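Local coordinates for protein SYE1 (Shewanella oneidensis, PDB 4AWT) that binds flavin mononucleotide and probably acts as a flavin-dependent oxidoreductase on CH-CH groups, with NAD or NADP as partner, at residues I20-L25 against I43-R48; G52-E57 against C95-Q100; D176-H181 against E228-R233. The protein carries 1 engineered substitution. All blocks are in the same frame, centred on the assembly; numbering follows the deposited sequence. Where two conformers were deposited one is given.

Contact 1 (I20-L25 against I43-R48). Engineered in segment 20-25: L25 (natural residue Met). With FMN (flavin mononucleotide), chain B.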
loop_
_atom_site.group_PDB
_atom_site.type_symbol
_atom_site.label_atom_id
_atom_site.label_comp_id
_atom_site.label_asym_id
_atom_site.label_seq_id
_atom_site.Cartn_x
_atom_site.Cartn_y
_atom_site.Cartn_z
ATOM N N ILE A 20 1.704 -14.240 -7.841
ATOM C CA ILE A 20 2.736 -13.247 -7.567
ATOM C C ILE A 20 2.122 -11.844 -7.635
ATOM O O ILE A 20 1.464 -11.488 -8.611
ATOM C CB ILE A 20 3.888 -13.391 -8.574
ATOM C CG1 ILE A 20 4.536 -14.760 -8.400
ATOM C CG2 ILE A 20 4.866 -12.241 -8.450
ATOM C CD1 ILE A 20 5.432 -15.149 -9.557
ATOM N N VAL A 21 2.430 -11.047 -6.609
ATOM C CA VAL A 21 2.001 -9.671 -6.540
ATOM C C VAL A 21 3.216 -8.745 -6.618
ATOM O O VAL A 21 4.231 -8.957 -5.970
ATOM C CB VAL A 21 1.216 -9.427 -5.230
ATOM C CG1 VAL A 21 0.797 -7.980 -5.095
ATOM C CG2 VAL A 21 0.024 -10.367 -5.173
ATOM N N MET A 22 3.067 -7.669 -7.407
ATOM C CA MET A 22 3.940 -6.521 -7.291
ATOM C C MET A 22 3.281 -5.606 -6.268
ATOM O O MET A 22 2.222 -5.027 -6.552
ATOM C CB MET A 22 4.107 -5.797 -8.629
ATOM C CG MET A 22 4.983 -4.571 -8.510
ATOM S SD MET A 22 5.100 -3.743 -10.100
ATOM C CE MET A 22 5.982 -2.264 -9.621
ATOM N N PRO A 23 3.807 -5.525 -5.056
ATOM C CA PRO A 23 3.159 -4.735 -4.001
ATOM C C PRO A 23 3.456 -3.265 -4.262
ATOM O O PRO A 23 4.273 -2.913 -5.105
ATOM C CB PRO A 23 3.863 -5.253 -2.744
ATOM C CG PRO A 23 5.285 -5.483 -3.208
ATOM C CD PRO A 23 5.143 -6.024 -4.638
ATOM N N PRO A 24 2.793 -2.394 -3.481
ATOM C CA PRO A 24 2.998 -0.953 -3.633
ATOM C C PRO A 24 4.440 -0.571 -3.390
ATOM O O PRO A 24 5.033 -0.923 -2.374
ATOM C CB PRO A 24 2.101 -0.357 -2.550
ATOM C CG PRO A 24 0.999 -1.326 -2.455
ATOM C CD PRO A 24 1.741 -2.664 -2.504
ATOM N N LEU A 25 5.009 0.241 -4.313
ATOM C CA LEU A 25 6.388 0.691 -4.203
ATOM C C LEU A 25 6.464 2.145 -4.631
ATOM O O LEU A 25 6.565 2.458 -5.828
ATOM C CB LEU A 25 7.336 -0.168 -5.060
ATOM C CG LEU A 25 7.366 -1.651 -4.699
ATOM C CD1 LEU A 25 7.828 -2.464 -5.903
ATOM C CD2 LEU A 25 8.257 -1.898 -3.473
ATOM N N ILE A 43 5.396 2.845 -18.492
ATOM C CA ILE A 43 6.360 1.850 -18.983
ATOM C C ILE A 43 6.811 0.949 -17.857
ATOM O O ILE A 43 6.862 -0.274 -18.006
ATOM C CB ILE A 43 7.566 2.551 -19.649
ATOM C CG1 ILE A 43 7.155 3.430 -20.818
ATOM C CG2 ILE A 43 8.575 1.479 -20.064
ATOM C CD1 ILE A 43 8.300 4.206 -21.425
ATOM N N TYR A 44 7.182 1.552 -16.735
ATOM C CA TYR A 44 7.672 0.820 -15.561
ATOM C C TYR A 44 6.697 -0.257 -15.108
ATOM O O TYR A 44 7.061 -1.401 -14.872
ATOM C CB TYR A 44 7.912 1.831 -14.479
ATOM C CG TYR A 44 7.995 1.328 -13.049
ATOM C CD1 TYR A 44 9.093 0.630 -12.581
ATOM C CD2 TYR A 44 6.945 1.585 -12.181
ATOM C CE1 TYR A 44 9.148 0.198 -11.285
ATOM C CE2 TYR A 44 7.001 1.194 -10.855
ATOM C CZ TYR A 44 8.113 0.503 -10.403
ATOM O OH TYR A 44 8.258 0.143 -9.090
ATOM N N TYR A 45 5.398 0.118 -14.961
ATOM C CA TYR A 45 4.429 -0.854 -14.527
ATOM C C TYR A 45 4.184 -1.910 -15.600
ATOM O O TYR A 45 4.073 -3.099 -15.308
ATOM C CB TYR A 45 3.136 -0.187 -14.107
ATOM C CG TYR A 45 3.164 0.501 -12.768
ATOM C CD1 TYR A 45 3.190 -0.271 -11.600
ATOM C CD2 TYR A 45 3.124 1.870 -12.633
ATOM C CE1 TYR A 45 3.171 0.318 -10.363
ATOM C CE2 TYR A 45 3.101 2.472 -11.385
ATOM C CZ TYR A 45 3.121 1.702 -10.239
ATOM O OH TYR A 45 3.053 2.267 -9.006
ATOM N N ALA A 46 4.105 -1.493 -16.866
ATOM C CA ALA A 46 3.867 -2.454 -17.941
ATOM C C ALA A 46 4.994 -3.468 -18.056
ATOM O O ALA A 46 4.740 -4.622 -18.385
ATOM C CB ALA A 46 3.647 -1.729 -19.244
ATOM N N GLN A 47 6.227 -3.044 -17.770
ATOM C CA GLN A 47 7.365 -3.964 -17.752
ATOM C C GLN A 47 7.205 -5.079 -16.749
ATOM O O GLN A 47 7.870 -6.107 -16.879
ATOM C CB GLN A 47 8.645 -3.212 -17.426
ATOM C CG GLN A 47 9.208 -2.352 -18.549
ATOM C CD GLN A 47 10.448 -1.603 -18.158
ATOM O OE1 GLN A 47 11.181 -1.088 -19.103
ATOM N NE2 GLN A 47 10.779 -1.478 -16.978
ATOM N N ARG A 48 6.390 -4.867 -15.719
ATOM C CA ARG A 48 6.233 -5.775 -14.582
ATOM C C ARG A 48 4.900 -6.513 -14.603
ATOM O O ARG A 48 4.538 -7.185 -13.649
ATOM C CB ARG A 48 6.474 -4.975 -13.289
ATOM C CG ARG A 48 7.944 -4.614 -13.172
ATOM C CD ARG A 48 8.276 -3.428 -12.261
ATOM N NE ARG A 48 9.707 -3.203 -12.221
ATOM C CZ ARG A 48 10.403 -2.733 -13.236
ATOM N NH1 ARG A 48 9.814 -2.236 -14.282
ATOM N NH2 ARG A 48 11.740 -2.760 -13.196
HETATM N N1 FMN B . 4.322 -0.149 0.912
HETATM C C2 FMN B . 3.126 0.400 0.730
HETATM O O2 FMN B . 2.083 -0.093 1.237
HETATM N N3 FMN B . 2.995 1.548 -0.038
HETATM C C4 FMN B . 4.070 2.175 -0.647
HETATM O O4 FMN B . 3.847 3.150 -1.412
HETATM C C4A FMN B . 5.327 1.651 -0.354
HETATM N N5 FMN B . 6.478 2.269 -0.842
HETATM C C5A FMN B . 7.665 1.489 -0.892
HETATM C C6 FMN B . 8.751 1.943 -1.597
HETATM C C7 FMN B . 9.944 1.188 -1.698
HETATM C C7M FMN B . 11.047 1.698 -2.595
HETATM C C8 FMN B . 10.016 0.005 -1.026
HETATM C C8M FMN B . 11.242 -0.881 -1.106
HETATM C C9 FMN B . 8.911 -0.465 -0.287
HETATM C C9A FMN B . 7.722 0.264 -0.219
HETATM N N10 FMN B . 6.594 -0.231 0.469
HETATM C C10 FMN B . 5.387 0.429 0.345
HETATM C "C1'" FMN B . 6.664 -1.546 1.112
HETATM C "C2'" FMN B . 6.593 -2.720 0.118
HETATM O "O2'" FMN B . 5.298 -2.818 -0.450
HETATM C "C3'" FMN B . 6.874 -4.057 0.775
HETATM O "O3'" FMN B . 5.866 -4.414 1.709
HETATM C "C4'" FMN B . 8.248 -4.168 1.460
HETATM O "O4'" FMN B . 9.284 -3.631 0.652
HETATM C "C5'" FMN B . 8.555 -5.579 1.922
HETATM O "O5'" FMN B . 8.627 -6.491 0.813
HETATM P P FMN B . 10.069 -6.907 0.216
HETATM O O1P FMN B . 10.642 -5.666 -0.422
HETATM O O2P FMN B . 10.914 -7.396 1.371
HETATM O O3P FMN B . 9.723 -7.981 -0.786
HETATM O O HOH W 1 5.934 0.888 -7.956
#

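Contact 2 (G52-E57 against C95-Q100). With FMN (flavin mononucleotide), chain B.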
loop_
_atom_site.group_PDB
_atom_site.type_symbol
_atom_site.label_atom_id
_atom_site.label_comp_id
_atom_site.label_asym_id
_atom_site.label_seq_id
_atom_site.Cartn_x
_atom_site.Cartn_y
_atom_site.Cartn_z
ATOM N N GLY A 52 0.843 -11.521 -11.344
ATOM C CA GLY A 52 -0.582 -11.804 -11.324
ATOM C C GLY A 52 -1.422 -10.564 -11.008
ATOM O O GLY A 52 -2.495 -10.361 -11.557
ATOM N N LEU A 53 -0.923 -9.749 -10.089
ATOM C CA LEU A 53 -1.574 -8.518 -9.663
ATOM C C LEU A 53 -0.496 -7.475 -9.421
ATOM O O LEU A 53 0.487 -7.765 -8.765
ATOM C CB LEU A 53 -2.346 -8.744 -8.350
ATOM C CG LEU A 53 -2.958 -7.515 -7.707
ATOM C CD1 LEU A 53 -4.083 -6.926 -8.524
ATOM C CD2 LEU A 53 -3.473 -7.897 -6.302
ATOM N N ILE A 54 -0.725 -6.260 -9.920
ATOM C CA ILE A 54 0.045 -5.093 -9.538
ATOM C C ILE A 54 -0.799 -4.251 -8.587
ATOM O O ILE A 54 -1.966 -3.978 -8.888
ATOM C CB ILE A 54 0.447 -4.261 -10.754
ATOM C CG1 ILE A 54 1.428 -5.059 -11.638
ATOM C CG2 ILE A 54 1.045 -2.924 -10.324
ATOM C CD1 ILE A 54 1.760 -4.380 -12.938
ATOM N N VAL A 55 -0.201 -3.812 -7.497
ATOM C CA VAL A 55 -0.776 -2.783 -6.645
ATOM C C VAL A 55 0.082 -1.553 -6.835
ATOM O O VAL A 55 1.302 -1.616 -6.674
ATOM C CB VAL A 55 -0.863 -3.195 -5.185
ATOM C CG1 VAL A 55 -1.724 -2.163 -4.445
ATOM C CG2 VAL A 55 -1.437 -4.580 -5.003
ATOM N N SER A 56 -0.529 -0.436 -7.207
ATOM C CA SER A 56 0.229 0.776 -7.397
ATOM C C SER A 56 0.919 1.193 -6.109
ATOM O O SER A 56 0.474 0.926 -5.003
ATOM C CB SER A 56 -0.644 1.940 -7.862
ATOM O OG SER A 56 -1.371 2.555 -6.803
ATOM N N GLU A 57 2.001 1.968 -6.292
ATOM C CA GLU A 57 2.519 2.783 -5.231
ATOM C C GLU A 57 1.400 3.584 -4.577
ATOM O O GLU A 57 0.399 3.937 -5.207
ATOM C CB GLU A 57 3.596 3.731 -5.763
ATOM C CG GLU A 57 3.110 4.749 -6.820
ATOM C CD GLU A 57 4.271 5.075 -7.746
ATOM O OE1 GLU A 57 5.230 5.764 -7.332
ATOM O OE2 GLU A 57 4.217 4.635 -8.918
ATOM N N CYS A 95 -3.007 -7.992 -17.323
ATOM C CA CYS A 95 -2.581 -7.945 -15.928
ATOM C C CYS A 95 -3.685 -7.139 -15.252
ATOM O O CYS A 95 -4.368 -6.362 -15.897
ATOM C CB CYS A 95 -1.222 -7.342 -15.672
ATOM S SG CYS A 95 -0.627 -7.351 -13.990
ATOM N N ALA A 96 -3.888 -7.359 -13.991
ATOM C CA ALA A 96 -4.808 -6.588 -13.142
ATOM C C ALA A 96 -4.012 -5.605 -12.313
ATOM O O ALA A 96 -2.904 -5.899 -11.883
ATOM C CB ALA A 96 -5.591 -7.514 -12.222
ATOM N N ILE A 97 -4.604 -4.426 -12.072
ATOM C CA ILE A 97 -3.914 -3.415 -11.295
ATOM C C ILE A 97 -4.901 -2.708 -10.361
ATOM O O ILE A 97 -5.978 -2.267 -10.782
ATOM C CB ILE A 97 -3.160 -2.441 -12.189
ATOM C CG1 ILE A 97 -2.376 -1.422 -11.348
ATOM C CG2 ILE A 97 -4.024 -1.764 -13.236
ATOM C CD1 ILE A 97 -1.361 -0.587 -12.116
ATOM N N PHE A 98 -4.509 -2.629 -9.094
ATOM C CA PHE A 98 -5.261 -1.916 -8.063
ATOM C C PHE A 98 -4.508 -0.655 -7.684
ATOM O O PHE A 98 -3.277 -0.651 -7.666
ATOM C CB PHE A 98 -5.478 -2.772 -6.821
ATOM C CG PHE A 98 -6.639 -3.751 -6.865
ATOM C CD1 PHE A 98 -7.013 -4.429 -8.017
ATOM C CD2 PHE A 98 -7.359 -4.000 -5.699
ATOM C CE1 PHE A 98 -8.074 -5.321 -8.004
ATOM C CE2 PHE A 98 -8.419 -4.896 -5.690
ATOM C CZ PHE A 98 -8.772 -5.562 -6.831
ATOM N N ALA A 99 -5.234 0.409 -7.341
ATOM C CA ALA A 99 -4.649 1.647 -6.868
ATOM C C ALA A 99 -4.567 1.641 -5.348
ATOM O O ALA A 99 -5.592 1.449 -4.698
ATOM C CB ALA A 99 -5.476 2.856 -7.285
ATOM N N GLN A 100 -3.395 1.902 -4.780
ATOM C CA GLN A 100 -3.271 1.979 -3.326
ATOM C C GLN A 100 -3.614 3.390 -2.853
ATOM O O GLN A 100 -2.849 4.322 -3.010
ATOM C CB GLN A 100 -1.895 1.582 -2.817
ATOM C CG GLN A 100 -1.952 1.537 -1.292
ATOM C CD GLN A 100 -0.630 1.347 -0.638
ATOM O OE1 GLN A 100 0.285 2.181 -0.778
ATOM N NE2 GLN A 100 -0.500 0.287 0.149
HETATM N N1 FMN B . 4.322 -0.149 0.912
HETATM C C2 FMN B . 3.126 0.400 0.730
HETATM O O2 FMN B . 2.083 -0.093 1.237
HETATM N N3 FMN B . 2.995 1.548 -0.038
HETATM C C4 FMN B . 4.070 2.175 -0.647
HETATM O O4 FMN B . 3.847 3.150 -1.412
HETATM C C4A FMN B . 5.327 1.651 -0.354
HETATM N N5 FMN B . 6.478 2.269 -0.842
HETATM C C5A FMN B . 7.665 1.489 -0.892
HETATM C C6 FMN B . 8.751 1.943 -1.597
HETATM C C7 FMN B . 9.944 1.188 -1.698
HETATM C C7M FMN B . 11.047 1.698 -2.595
HETATM C C8 FMN B . 10.016 0.005 -1.026
HETATM C C8M FMN B . 11.242 -0.881 -1.106
HETATM C C9 FMN B . 8.911 -0.465 -0.287
HETATM C C9A FMN B . 7.722 0.264 -0.219
HETATM N N10 FMN B . 6.594 -0.231 0.469
HETATM C C10 FMN B . 5.387 0.429 0.345
HETATM C "C1'" FMN B . 6.664 -1.546 1.112
HETATM C "C2'" FMN B . 6.593 -2.720 0.118
HETATM O "O2'" FMN B . 5.298 -2.818 -0.450
HETATM C "C3'" FMN B . 6.874 -4.057 0.775
HETATM O "O3'" FMN B . 5.866 -4.414 1.709
HETATM C "C4'" FMN B . 8.248 -4.168 1.460
HETATM O "O4'" FMN B . 9.284 -3.631 0.652
HETATM C "C5'" FMN B . 8.555 -5.579 1.922
HETATM O "O5'" FMN B . 8.627 -6.491 0.813
HETATM P P FMN B . 10.069 -6.907 0.216
HETATM O O1P FMN B . 10.642 -5.666 -0.422
HETATM O O2P FMN B . 10.914 -7.396 1.371
HETATM O O3P FMN B . 9.723 -7.981 -0.786
#

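Contact 3 (D176-H181 against E228-R233). With FMN (flavin mononucleotide), chain B.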
loop_
_atom_site.group_PDB
_atom_site.type_symbol
_atom_site.label_atom_id
_atom_site.label_comp_id
_atom_site.label_asym_id
_atom_site.label_seq_id
_atom_site.Cartn_x
_atom_site.Cartn_y
_atom_site.Cartn_z
ATOM N N ASP A 176 -8.615 -1.785 -11.721
ATOM C CA ASP A 176 -9.504 -2.879 -11.437
ATOM C C ASP A 176 -10.043 -2.886 -10.025
ATOM O O ASP A 176 -11.015 -3.585 -9.736
ATOM C CB ASP A 176 -8.763 -4.199 -11.736
ATOM C CG ASP A 176 -8.348 -4.260 -13.188
ATOM O OD1 ASP A 176 -9.246 -4.294 -14.036
ATOM O OD2 ASP A 176 -7.126 -4.238 -13.450
ATOM N N GLY A 177 -9.440 -2.144 -9.154
ATOM C CA GLY A 177 -9.815 -2.079 -7.749
ATOM C C GLY A 177 -8.921 -1.112 -7.035
ATOM O O GLY A 177 -8.053 -0.457 -7.646
ATOM N N ILE A 178 -9.129 -1.011 -5.719
ATOM C CA ILE A 178 -8.294 -0.204 -4.865
ATOM C C ILE A 178 -7.799 -1.044 -3.693
ATOM O O ILE A 178 -8.471 -1.977 -3.271
ATOM C CB ILE A 178 -8.995 1.082 -4.376
ATOM C CG1 ILE A 178 -10.152 0.830 -3.416
ATOM C CG2 ILE A 178 -9.426 1.892 -5.580
ATOM C CD1 ILE A 178 -9.812 0.696 -1.952
ATOM N N GLU A 179 -6.654 -0.645 -3.164
ATOM C CA GLU A 179 -6.133 -1.159 -1.914
ATOM C C GLU A 179 -6.106 -0.015 -0.939
ATOM O O GLU A 179 -5.478 1.031 -1.173
ATOM C CB GLU A 179 -4.720 -1.719 -2.070
ATOM C CG GLU A 179 -4.204 -2.331 -0.775
ATOM C CD GLU A 179 -2.791 -2.870 -0.892
ATOM O OE1 GLU A 179 -2.665 -4.027 -1.415
ATOM O OE2 GLU A 179 -1.843 -2.182 -0.487
ATOM N N LEU A 180 -6.771 -0.178 0.213
ATOM C CA LEU A 180 -6.682 0.822 1.269
ATOM C C LEU A 180 -5.394 0.626 2.036
ATOM O O LEU A 180 -5.181 -0.414 2.654
ATOM C CB LEU A 180 -7.862 0.660 2.205
ATOM C CG LEU A 180 -7.878 1.590 3.414
ATOM C CD1 LEU A 180 -7.914 3.055 2.962
ATOM C CD2 LEU A 180 -9.047 1.250 4.323
ATOM N N HIS A 181 -4.530 1.639 2.044
ATOM C CA HIS A 181 -3.298 1.558 2.838
ATOM C C HIS A 181 -3.675 1.838 4.298
ATOM O O HIS A 181 -3.819 2.998 4.686
ATOM C CB HIS A 181 -2.250 2.535 2.361
ATOM C CG HIS A 181 -0.880 2.233 2.876
ATOM N ND1 HIS A 181 -0.660 1.369 3.890
ATOM C CD2 HIS A 181 0.310 2.685 2.391
ATOM C CE1 HIS A 181 0.650 1.311 4.038
ATOM N NE2 HIS A 181 1.267 2.070 3.155
ATOM N N GLU A 228 -15.911 -6.450 -4.042
ATOM C CA GLU A 228 -15.057 -7.242 -4.922
ATOM C C GLU A 228 -13.925 -6.433 -5.527
ATOM O O GLU A 228 -13.025 -7.019 -6.142
ATOM C CB GLU A 228 -15.870 -7.934 -6.015
ATOM C CG GLU A 228 -16.407 -7.074 -7.131
ATOM C CD GLU A 228 -17.518 -6.088 -6.871
ATOM O OE1 GLU A 228 -18.212 -6.048 -5.807
ATOM O OE2 GLU A 228 -17.748 -5.239 -7.778
ATOM N N ARG A 229 -13.946 -5.118 -5.364
ATOM C CA ARG A 229 -12.922 -4.210 -5.879
ATOM C C ARG A 229 -12.149 -3.515 -4.754
ATOM O O ARG A 229 -11.413 -2.572 -5.044
ATOM C CB ARG A 229 -13.534 -3.214 -6.842
ATOM C CG ARG A 229 -14.073 -3.886 -8.098
ATOM C CD ARG A 229 -14.351 -2.920 -9.229
ATOM N NE ARG A 229 -15.414 -2.076 -8.974
ATOM C CZ ARG A 229 -15.941 -1.267 -9.880
ATOM N NH1 ARG A 229 -15.465 -1.161 -11.093
ATOM N NH2 ARG A 229 -17.007 -0.513 -9.474
ATOM N N VAL A 230 -12.289 -3.978 -3.513
ATOM C CA VAL A 230 -11.643 -3.342 -2.375
ATOM C C VAL A 230 -10.750 -4.361 -1.674
ATOM O O VAL A 230 -11.224 -5.360 -1.145
ATOM C CB VAL A 230 -12.653 -2.776 -1.385
ATOM C CG1 VAL A 230 -11.977 -2.256 -0.122
ATOM C CG2 VAL A 230 -13.481 -1.664 -2.037
ATOM N N GLY A 231 -9.443 -4.048 -1.619
ATOM C CA GLY A 231 -8.497 -4.751 -0.757
ATOM C C GLY A 231 -8.042 -3.805 0.334
ATOM O O GLY A 231 -8.197 -2.584 0.221
ATOM N N VAL A 232 -7.444 -4.359 1.399
ATOM C CA VAL A 232 -6.940 -3.572 2.494
ATOM C C VAL A 232 -5.568 -4.102 2.892
ATOM O O VAL A 232 -5.395 -5.317 2.978
ATOM C CB VAL A 232 -7.886 -3.584 3.702
ATOM C CG1 VAL A 232 -7.312 -2.827 4.892
ATOM C CG2 VAL A 232 -9.252 -3.028 3.321
ATOM N N ARG A 233 -4.638 -3.200 3.196
ATOM C CA ARG A 233 -3.315 -3.550 3.684
ATOM C C ARG A 233 -3.205 -3.199 5.165
ATOM O O ARG A 233 -3.537 -2.088 5.580
ATOM C CB ARG A 233 -2.228 -2.832 2.889
ATOM C CG ARG A 233 -0.897 -3.571 2.986
ATOM C CD ARG A 233 0.176 -3.030 2.067
ATOM N NE ARG A 233 1.179 -4.063 1.840
ATOM C CZ ARG A 233 2.432 -3.896 1.447
ATOM N NH1 ARG A 233 2.996 -2.727 1.417
ATOM N NH2 ARG A 233 3.154 -4.978 1.141
HETATM N N1 FMN B . 4.322 -0.149 0.912
HETATM C C2 FMN B . 3.126 0.400 0.730
HETATM O O2 FMN B . 2.083 -0.093 1.237
HETATM N N3 FMN B . 2.995 1.548 -0.038
HETATM C C4 FMN B . 4.070 2.175 -0.647
HETATM O O4 FMN B . 3.847 3.150 -1.412
HETATM C C4A FMN B . 5.327 1.651 -0.354
HETATM N N5 FMN B . 6.478 2.269 -0.842
HETATM C C5A FMN B . 7.665 1.489 -0.892
HETATM C C6 FMN B . 8.751 1.943 -1.597
HETATM C C7 FMN B . 9.944 1.188 -1.698
HETATM C C7M FMN B . 11.047 1.698 -2.595
HETATM C C8 FMN B . 10.016 0.005 -1.026
HETATM C C8M FMN B . 11.242 -0.881 -1.106
HETATM C C9 FMN B . 8.911 -0.465 -0.287
HETATM C C9A FMN B . 7.722 0.264 -0.219
HETATM N N10 FMN B . 6.594 -0.231 0.469
HETATM C C10 FMN B . 5.387 0.429 0.345
HETATM C "C1'" FMN B . 6.664 -1.546 1.112
HETATM C "C2'" FMN B . 6.593 -2.720 0.118
HETATM O "O2'" FMN B . 5.298 -2.818 -0.450
HETATM C "C3'" FMN B . 6.874 -4.057 0.775
HETATM O "O3'" FMN B . 5.866 -4.414 1.709
HETATM C "C4'" FMN B . 8.248 -4.168 1.460
HETATM O "O4'" FMN B . 9.284 -3.631 0.652
HETATM C "C5'" FMN B . 8.555 -5.579 1.922
HETATM O "O5'" FMN B . 8.627 -6.491 0.813
HETATM P P FMN B . 10.069 -6.907 0.216
HETATM O O1P FMN B . 10.642 -5.666 -0.422
HETATM O O2P FMN B . 10.914 -7.396 1.371
HETATM O O3P FMN B . 9.723 -7.981 -0.786
#

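Contact 1 (I20-L25 against I43-R48)
M22 reaches from strand 20-22 to Y44 and Y45 of helix 39-46 and to R48 just beyond them, within the first beta-alpha-beta unit of the flavin-binding TIM barrel. The apolar contacts centre on the methionine. Its CG lies anti to the backbone N (chi1 178°) and the chain stays extended, which carries the methyl to the two tyrosines. CE of M22 touches CZ of Y44 at 3.6 Å and CE1 of Y45 at 3.9 Å, meeting both rings obliquely. SD of M22 rests on CB of R48 at 3.7 Å and makes an oblique Met-aromatic contact with the Y45 ring. L25, an engineered replacement of the natural Met, lies across Y44 with CD1 4.1 Å from its OH. Its other methyl, CD2, packs on the flavin at C9. Next to it in the chain, P24 O accepts a hydrogen bond from FMN O2'.

The flat groups of segment 43-48 are layered. CD2 of Y44 sits over the centre of one face of the Y45 ring, and CD1 of Y44 lies over a face of the R48 guanidinium. NH1 of R48 donates to Y44 O at 2.9 Å, close to the guanidinium plane. NE and NH2 of R48 are taken by the carbonyls of F325 and I326, and Y45 OH is bonded to E57.

The polar link is a water. It donates to L25 O at 2.7 Å and lies in the plane of the Y44 ring, 2.7 Å from Y44 OH.

Contact 2 (G52-E57 against C95-Q100)
Strands 53-60 and 96-102 are adjacent parallel strands of the TIM barrel, joined through helix 77-92 in a beta-alpha-beta unit. The short segments 53-57 and 96-100 cross at -26°. I54 uses both backbone polar atoms: its N donates to A96 O at 3.0 Å, and its O accepts from F98 N. S56 N then donates to F98 O at 2.8 Å, almost straight.

Side chains pack on both faces. CG2 of I54 meets CD1 of I97 at 3.8 Å, while CG1 of I54 touches SG of C95. On the other face CD1 of L53 approaches CD1 of F98 at 3.9 Å, oblique to the ring, and V55 CG1 lies near CB of Q100.

At S56 a side chain continues the strand pairing. OG sits between the backbone N and the carbonyl carbon (chi1 80°), where it accepts from Q100 N at 2.9 Å and donates to E57 O from above the carbonyl plane. Replacing S56 by an alanine would probably leave Q100 N without this acceptor and give the Q100 backbone more freedom to shift.

The Q100 chain is extended. Its amide faces the flavin pyrimidine edge: OE1 accepts from FMN N3 at 2.9 Å and NE2 donates to FMN O2 at 2.8 Å. This complementary pair of bonds fixes the turn of the amide and matches the donor and acceptor of the flavin.

Contact 3 (D176-H181 against E228-R233)
R233 and E179, on neighbouring parallel strands of the TIM barrel, cross on the way to the flavin. CB of R233 lies 3.5 Å from OE2 of E179. CG is anti to the backbone N (chi1 -157°) and also runs alongside this oxygen. The extended chain takes CD past OE2 of E179 at 3.4 Å and brings the guanidinium to the cofactor. NE stays 4.3 Å from OE2 of E179, and no N-H points at that oxygen. It is bonded instead to Q100, while OE1 of E179 bonds to Y266 and H268. At the tip, NH1 donates to FMN O2 at 2.8 Å and to FMN O2' at 3.0 Å. NH2 donates to FMN O3' at 2.8 Å.

H181 flanks the same FMN O2, which lies over one face of its ring. Behind these residues the backbones pair: G231 N bonds to I178 O, and G231 O accepts from L180 N. I178 CD1 packs beside V230 CG1, on the face turned to helix 212-225.

One guanidinium therefore grips both the pyrimidine carbonyl and the ribityl chain. Its positive charge, with FMN N1 in its plane, would probably favour negative charge at the N1-C2=O2 end of the reduced flavin.

How the contacts relate
The three contacts are parts of one eight-stranded parallel barrel, and all touch the same FMN. Contact 1 joins contact 2 directly: M22 O lies 2.9 Å from V55 N across neighbouring strands. Contact 2 joins contact 3 in the same way, with A99 O 2.8 Å from E179 N. Their centres are about 7 Å apart for contacts 1 and 2 and about 9 Å for contacts 2 and 3. Contacts 1 and 3, about 16 Å apart between centres, meet beside the cofactor, where P23 CB lies 4.0 Å from R233 NH2. R233 and Q100 meet at FMN O2, while P24 and R233 meet at FMN O2'.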